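Local coordinates for protein aminoglycoside phosphotransferase (Alicyclobacillus acidocaldarius subsp. acidocaldarius, PDB 4PDY) that probably transfers a phosphoryl group to a small-molecule substrate, using a kinase-like fold, at residues Gly119-Gln133 with His272-Val284. Residues are numbered along the deposited sequence; the frame is centred on the assembly and turned at random.
Sequences GLPEHVAQTAYTLAQ and HLAYACFLHFDAV
Segments 121-133 and 272-284 of two helices in the C-terminal lobe of this kinase-like fold run roughly parallel, their local axes 7.7 Å apart and inclined by 28°. Alanines make the close approach possible: the CA atoms of Ala125 and Ala276 come within 4.7 Å of each other. One turn on, His280 enters as a knob into the hole formed by Ala125, Gln126, Ala128 and Tyr129. Its imidazole takes Ala125 CB over one face, a CH-pi contact 3.6 Å from the ring centroid. With CG anti to the carbonyl carbon (chi1 -71°), the ring folds back along its own helix, and ND1 donates to Ala276 O at 2.8 Å, near the ring plane and on a lone pair of that carbonyl. This bond fixes the ring's rotation. A leucine in its place has no N-H for Ala276 O and would probably leave the Ala125 methyl without an aromatic face to rest on.

Further along, Phe281 lies against residues 121-133, with Ala128 O over the centre of one ring face and Ala132 CB 3.5 Å from CD1; Met256 of helix 252-266 also touches this side chain. Val284 CG2 reaches Ala132 CB and, 3.8 Å away, CE1 of Tyr129. At the other end, Leu273 CD2 packs against the N-terminal turn of 121-133, 3.7 Å from Pro121 CD, while Val124 crosses Leu273 at about a right angle.

No hydrogen bond spans the pair, and His280 O, at the Tyr129 ring edge, is buried without a partner. Cohesion therefore rests on close apolar packing and on a histidine oriented from within its own helix.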
loop_
_atom_site.group_PDB
_atom_site.type_symbol
_atom_site.label_atom_id
_atom_site.label_comp_id
_atom_site.label_asym_id
_atom_site.label_seq_id
_atom_site.Cartn_x
_atom_site.Cartn_y
_atom_site.Cartn_z
ATOM N N GLY A 119 -3.488 -11.680 7.382
ATOM C CA GLY A 119 -2.971 -12.803 8.154
ATOM C C GLY A 119 -3.373 -14.167 7.621
ATOM O O GLY A 119 -2.989 -15.175 8.201
ATOM N N LEU A 120 -4.160 -14.200 6.537
ATOM C CA LEU A 120 -4.606 -15.439 5.905
ATOM C C LEU A 120 -3.887 -15.617 4.588
ATOM O O LEU A 120 -3.997 -14.763 3.715
ATOM C CB LEU A 120 -6.120 -15.439 5.642
ATOM C CG LEU A 120 -6.996 -15.467 6.874
ATOM C CD1 LEU A 120 -8.463 -15.441 6.457
ATOM C CD2 LEU A 120 -6.702 -16.708 7.703
ATOM N N PRO A 121 -3.168 -16.737 4.428
ATOM C CA PRO A 121 -2.502 -16.974 3.157
ATOM C C PRO A 121 -3.388 -16.846 1.926
ATOM O O PRO A 121 -3.004 -16.305 0.923
ATOM C CB PRO A 121 -1.960 -18.390 3.323
ATOM C CG PRO A 121 -1.645 -18.492 4.775
ATOM C CD PRO A 121 -2.777 -17.741 5.438
ATOM N N GLU A 122 -4.623 -17.322 2.016
ATOM C CA GLU A 122 -5.529 -17.236 0.896
ATOM C C GLU A 122 -5.791 -15.785 0.468
ATOM O O GLU A 122 -5.906 -15.479 -0.727
ATOM C CB GLU A 122 -6.848 -17.934 1.297
ATOM C CG GLU A 122 -8.044 -17.669 0.401
ATOM C CD GLU A 122 -7.845 -18.086 -1.043
ATOM O OE1 GLU A 122 -6.873 -18.834 -1.330
ATOM O OE2 GLU A 122 -8.665 -17.656 -1.903
ATOM N N HIS A 123 -5.972 -14.913 1.448
ATOM C CA HIS A 123 -6.274 -13.518 1.155
ATOM C C HIS A 123 -5.036 -12.804 0.612
ATOM O O HIS A 123 -5.128 -12.013 -0.308
ATOM C CB HIS A 123 -6.769 -12.797 2.402
ATOM C CG HIS A 123 -8.154 -13.175 2.804
ATOM N ND1 HIS A 123 -9.017 -12.274 3.382
ATOM C CD2 HIS A 123 -8.825 -14.346 2.713
ATOM C CE1 HIS A 123 -10.164 -12.877 3.644
ATOM N NE2 HIS A 123 -10.070 -14.132 3.256
ATOM N N VAL A 124 -3.882 -13.129 1.185
ATOM C CA VAL A 124 -2.620 -12.596 0.657
ATOM C C VAL A 124 -2.367 -13.077 -0.773
ATOM O O VAL A 124 -1.996 -12.298 -1.658
ATOM C CB VAL A 124 -1.454 -12.981 1.576
ATOM C CG1 VAL A 124 -0.134 -12.536 0.956
ATOM C CG2 VAL A 124 -1.591 -12.336 2.931
ATOM N N ALA A 125 -2.656 -14.352 -1.006
ATOM C CA ALA A 125 -2.480 -14.948 -2.324
ATOM C C ALA A 125 -3.272 -14.164 -3.367
ATOM O O ALA A 125 -2.797 -13.836 -4.444
ATOM C CB ALA A 125 -2.962 -16.403 -2.311
ATOM N N GLN A 126 -4.553 -13.943 -3.062
ATOM C CA GLN A 126 -5.429 -13.282 -4.018
ATOM C C GLN A 126 -5.115 -11.792 -4.201
ATOM O O GLN A 126 -5.287 -11.274 -5.299
ATOM C CB GLN A 126 -6.920 -13.535 -3.693
ATOM C CG GLN A 126 -7.312 -14.993 -3.938
ATOM C CD GLN A 126 -7.008 -15.438 -5.362
ATOM O OE1 GLN A 126 -7.338 -14.751 -6.325
ATOM N NE2 GLN A 126 -6.312 -16.564 -5.493
ATOM N N THR A 127 -4.710 -11.132 -3.119
ATOM C CA THR A 127 -4.234 -9.744 -3.230
ATOM C C THR A 127 -2.994 -9.649 -4.142
ATOM O O THR A 127 -2.967 -8.832 -5.027
ATOM C CB THR A 127 -3.962 -9.145 -1.837
ATOM O OG1 THR A 127 -5.139 -9.266 -1.019
ATOM C CG2 THR A 127 -3.572 -7.684 -1.923
ATOM N N ALA A 128 -2.038 -10.538 -3.916
ATOM C CA ALA A 128 -0.838 -10.596 -4.736
ATOM C C ALA A 128 -1.194 -10.863 -6.198
ATOM O O ALA A 128 -0.681 -10.232 -7.104
ATOM C CB ALA A 128 0.089 -11.666 -4.204
ATOM N N TYR A 129 -2.071 -11.827 -6.445
ATOM C CA TYR A 129 -2.471 -12.162 -7.796
ATOM C C TYR A 129 -3.027 -10.936 -8.499
ATOM O O TYR A 129 -2.687 -10.616 -9.647
ATOM C CB TYR A 129 -3.485 -13.322 -7.749
ATOM C CG TYR A 129 -3.820 -13.973 -9.065
ATOM C CD1 TYR A 129 -2.821 -14.458 -9.901
ATOM C CD2 TYR A 129 -5.148 -14.194 -9.425
ATOM C CE1 TYR A 129 -3.145 -15.087 -11.097
ATOM C CE2 TYR A 129 -5.468 -14.818 -10.606
ATOM C CZ TYR A 129 -4.470 -15.261 -11.442
ATOM O OH TYR A 129 -4.783 -15.882 -12.621
ATOM N N THR A 130 -3.954 -10.271 -7.821
ATOM C CA THR A 130 -4.588 -9.095 -8.380
ATOM C C THR A 130 -3.566 -7.971 -8.662
ATOM O O THR A 130 -3.617 -7.341 -9.729
ATOM C CB THR A 130 -5.716 -8.626 -7.438
ATOM O OG1 THR A 130 -6.793 -9.568 -7.533
ATOM C CG2 THR A 130 -6.175 -7.232 -7.759
ATOM N N LEU A 131 -2.704 -7.697 -7.686
ATOM C CA LEU A 131 -1.678 -6.670 -7.890
ATOM C C LEU A 131 -0.774 -7.003 -9.092
ATOM O O LEU A 131 -0.443 -6.124 -9.891
ATOM C CB LEU A 131 -0.844 -6.512 -6.624
ATOM C CG LEU A 131 -1.563 -5.842 -5.440
ATOM C CD1 LEU A 131 -0.744 -6.080 -4.175
ATOM C CD2 LEU A 131 -1.814 -4.358 -5.680
ATOM N N ALA A 132 -0.391 -8.264 -9.205
ATOM C CA ALA A 132 0.428 -8.708 -10.324
ATOM C C ALA A 132 -0.299 -8.545 -11.647
ATOM O O ALA A 132 0.268 -8.144 -12.657
ATOM C CB ALA A 132 0.844 -10.136 -10.105
ATOM N N GLN A 133 -1.589 -8.883 -11.654
ATOM C CA GLN A 133 -2.395 -8.719 -12.860
ATOM C C GLN A 133 -2.491 -7.256 -13.268
ATOM O O GLN A 133 -2.446 -6.934 -14.453
ATOM C CB GLN A 133 -3.801 -9.310 -12.670
ATOM C CG GLN A 133 -3.829 -10.818 -12.599
ATOM C CD GLN A 133 -5.218 -11.365 -12.403
ATOM O OE1 GLN A 133 -6.034 -10.759 -11.678
ATOM N NE2 GLN A 133 -5.535 -12.463 -13.092
ATOM N N HIS A 272 4.418 -18.815 5.230
ATOM C CA HIS A 272 3.316 -19.210 4.343
ATOM C C HIS A 272 2.693 -17.993 3.674
ATOM O O HIS A 272 2.233 -18.076 2.538
ATOM C CB HIS A 272 2.191 -19.977 5.055
ATOM C CG HIS A 272 2.572 -21.339 5.545
ATOM N ND1 HIS A 272 2.962 -21.574 6.847
ATOM C CD2 HIS A 272 2.598 -22.542 4.922
ATOM C CE1 HIS A 272 3.233 -22.859 6.999
ATOM N NE2 HIS A 272 2.989 -23.473 5.856
ATOM N N LEU A 273 2.695 -16.860 4.379
ATOM C CA LEU A 273 2.157 -15.635 3.823
ATOM C C LEU A 273 3.045 -15.133 2.688
ATOM O O LEU A 273 2.530 -14.684 1.664
ATOM C CB LEU A 273 2.032 -14.577 4.904
ATOM C CG LEU A 273 1.104 -14.946 6.077
ATOM C CD1 LEU A 273 1.350 -14.062 7.292
ATOM C CD2 LEU A 273 -0.366 -14.897 5.680
ATOM N N ALA A 274 4.379 -15.218 2.865
ATOM C CA ALA A 274 5.299 -14.772 1.822
ATOM C C ALA A 274 5.218 -15.684 0.611
ATOM O O ALA A 274 5.162 -15.223 -0.509
ATOM C CB ALA A 274 6.718 -14.700 2.346
ATOM N N TYR A 275 5.131 -16.990 0.857
ATOM C CA TYR A 275 5.047 -17.947 -0.232
ATOM C C TYR A 275 3.781 -17.710 -1.046
ATOM O O TYR A 275 3.810 -17.731 -2.270
ATOM C CB TYR A 275 5.078 -19.374 0.295
ATOM C CG TYR A 275 5.104 -20.416 -0.799
ATOM C CD1 TYR A 275 6.217 -20.564 -1.612
ATOM C CD2 TYR A 275 4.022 -21.240 -1.029
ATOM C CE1 TYR A 275 6.262 -21.519 -2.619
ATOM C CE2 TYR A 275 4.046 -22.195 -2.036
ATOM C CZ TYR A 275 5.173 -22.331 -2.828
ATOM O OH TYR A 275 5.197 -23.277 -3.831
ATOM N N ALA A 276 2.664 -17.492 -0.344
ATOM C CA ALA A 276 1.383 -17.217 -1.023
ATOM C C ALA A 276 1.538 -16.000 -1.958
ATOM O O ALA A 276 1.111 -16.001 -3.123
ATOM C CB ALA A 276 0.279 -16.987 0.002
ATOM N N CYS A 277 2.205 -14.970 -1.456
ATOM C CA CYS A 277 2.442 -13.780 -2.241
ATOM C C CYS A 277 3.340 -14.049 -3.469
ATOM O O CYS A 277 2.968 -13.752 -4.600
ATOM C CB CYS A 277 3.083 -12.735 -1.349
ATOM S SG CYS A 277 3.549 -11.195 -2.139
ATOM N N PHE A 278 4.514 -14.646 -3.245
ATOM C CA PHE A 278 5.484 -14.833 -4.328
ATOM C C PHE A 278 4.894 -15.756 -5.399
ATOM O O PHE A 278 5.017 -15.499 -6.587
ATOM C CB PHE A 278 6.783 -15.455 -3.807
ATOM C CG PHE A 278 7.615 -14.538 -2.939
ATOM C CD1 PHE A 278 7.896 -13.247 -3.342
ATOM C CD2 PHE A 278 8.164 -14.995 -1.752
ATOM C CE1 PHE A 278 8.686 -12.423 -2.569
ATOM C CE2 PHE A 278 8.965 -14.168 -0.977
ATOM C CZ PHE A 278 9.214 -12.882 -1.383
ATOM N N LEU A 279 4.233 -16.830 -4.964
ATOM C CA LEU A 279 3.666 -17.775 -5.914
ATOM C C LEU A 279 2.692 -17.079 -6.874
ATOM O O LEU A 279 2.635 -17.389 -8.056
ATOM C CB LEU A 279 2.929 -18.899 -5.178
ATOM C CG LEU A 279 2.539 -20.133 -5.979
ATOM C CD1 LEU A 279 3.790 -20.919 -6.355
ATOM C CD2 LEU A 279 1.581 -21.000 -5.167
ATOM N N HIS A 280 1.887 -16.150 -6.340
ATOM C CA HIS A 280 0.858 -15.521 -7.151
ATOM C C HIS A 280 1.355 -14.357 -7.989
ATOM O O HIS A 280 0.812 -14.122 -9.055
ATOM C CB HIS A 280 -0.373 -15.182 -6.297
ATOM C CG HIS A 280 -1.112 -16.410 -5.894
ATOM N ND1 HIS A 280 -0.715 -17.198 -4.841
ATOM C CD2 HIS A 280 -2.179 -17.032 -6.453
ATOM C CE1 HIS A 280 -1.498 -18.266 -4.774
ATOM N NE2 HIS A 280 -2.410 -18.170 -5.725
ATOM N N PHE A 281 2.405 -13.651 -7.547
ATOM C CA PHE A 281 3.117 -12.753 -8.474
ATOM C C PHE A 281 3.775 -13.553 -9.613
ATOM O O PHE A 281 3.645 -13.218 -10.790
ATOM C CB PHE A 281 4.160 -11.884 -7.743
ATOM C CG PHE A 281 3.588 -10.630 -7.144
ATOM C CD1 PHE A 281 3.507 -9.471 -7.902
ATOM C CD2 PHE A 281 3.152 -10.593 -5.829
ATOM C CE1 PHE A 281 2.966 -8.308 -7.375
ATOM C CE2 PHE A 281 2.623 -9.431 -5.280
ATOM C CZ PHE A 281 2.551 -8.283 -6.051
ATOM N N ASP A 282 4.454 -14.632 -9.241
ATOM C CA ASP A 282 5.168 -15.471 -10.205
ATOM C C ASP A 282 4.242 -16.057 -11.258
ATOM O O ASP A 282 4.629 -16.180 -12.411
ATOM C CB ASP A 282 5.900 -16.592 -9.470
ATOM C CG ASP A 282 6.969 -17.241 -10.306
ATOM O OD1 ASP A 282 8.068 -16.653 -10.466
ATOM O OD2 ASP A 282 6.719 -18.354 -10.770
ATOM N N ALA A 283 3.012 -16.404 -10.856
ATOM C CA ALA A 283 2.023 -16.982 -11.770
ATOM C C ALA A 283 1.677 -16.032 -12.925
ATOM O O ALA A 283 1.416 -16.467 -14.043
ATOM C CB ALA A 283 0.760 -17.349 -11.000
ATOM N N VAL A 284 1.681 -14.737 -12.652
ATOM C CA VAL A 284 1.415 -13.748 -13.690
ATOM C C VAL A 284 2.670 -13.477 -14.539
ATOM O O VAL A 284 2.602 -13.444 -15.762
ATOM C CB VAL A 284 0.852 -12.451 -13.073
ATOM C CG1 VAL A 284 0.634 -11.396 -14.139
ATOM C CG2 VAL A 284 -0.445 -12.749 -12.327
#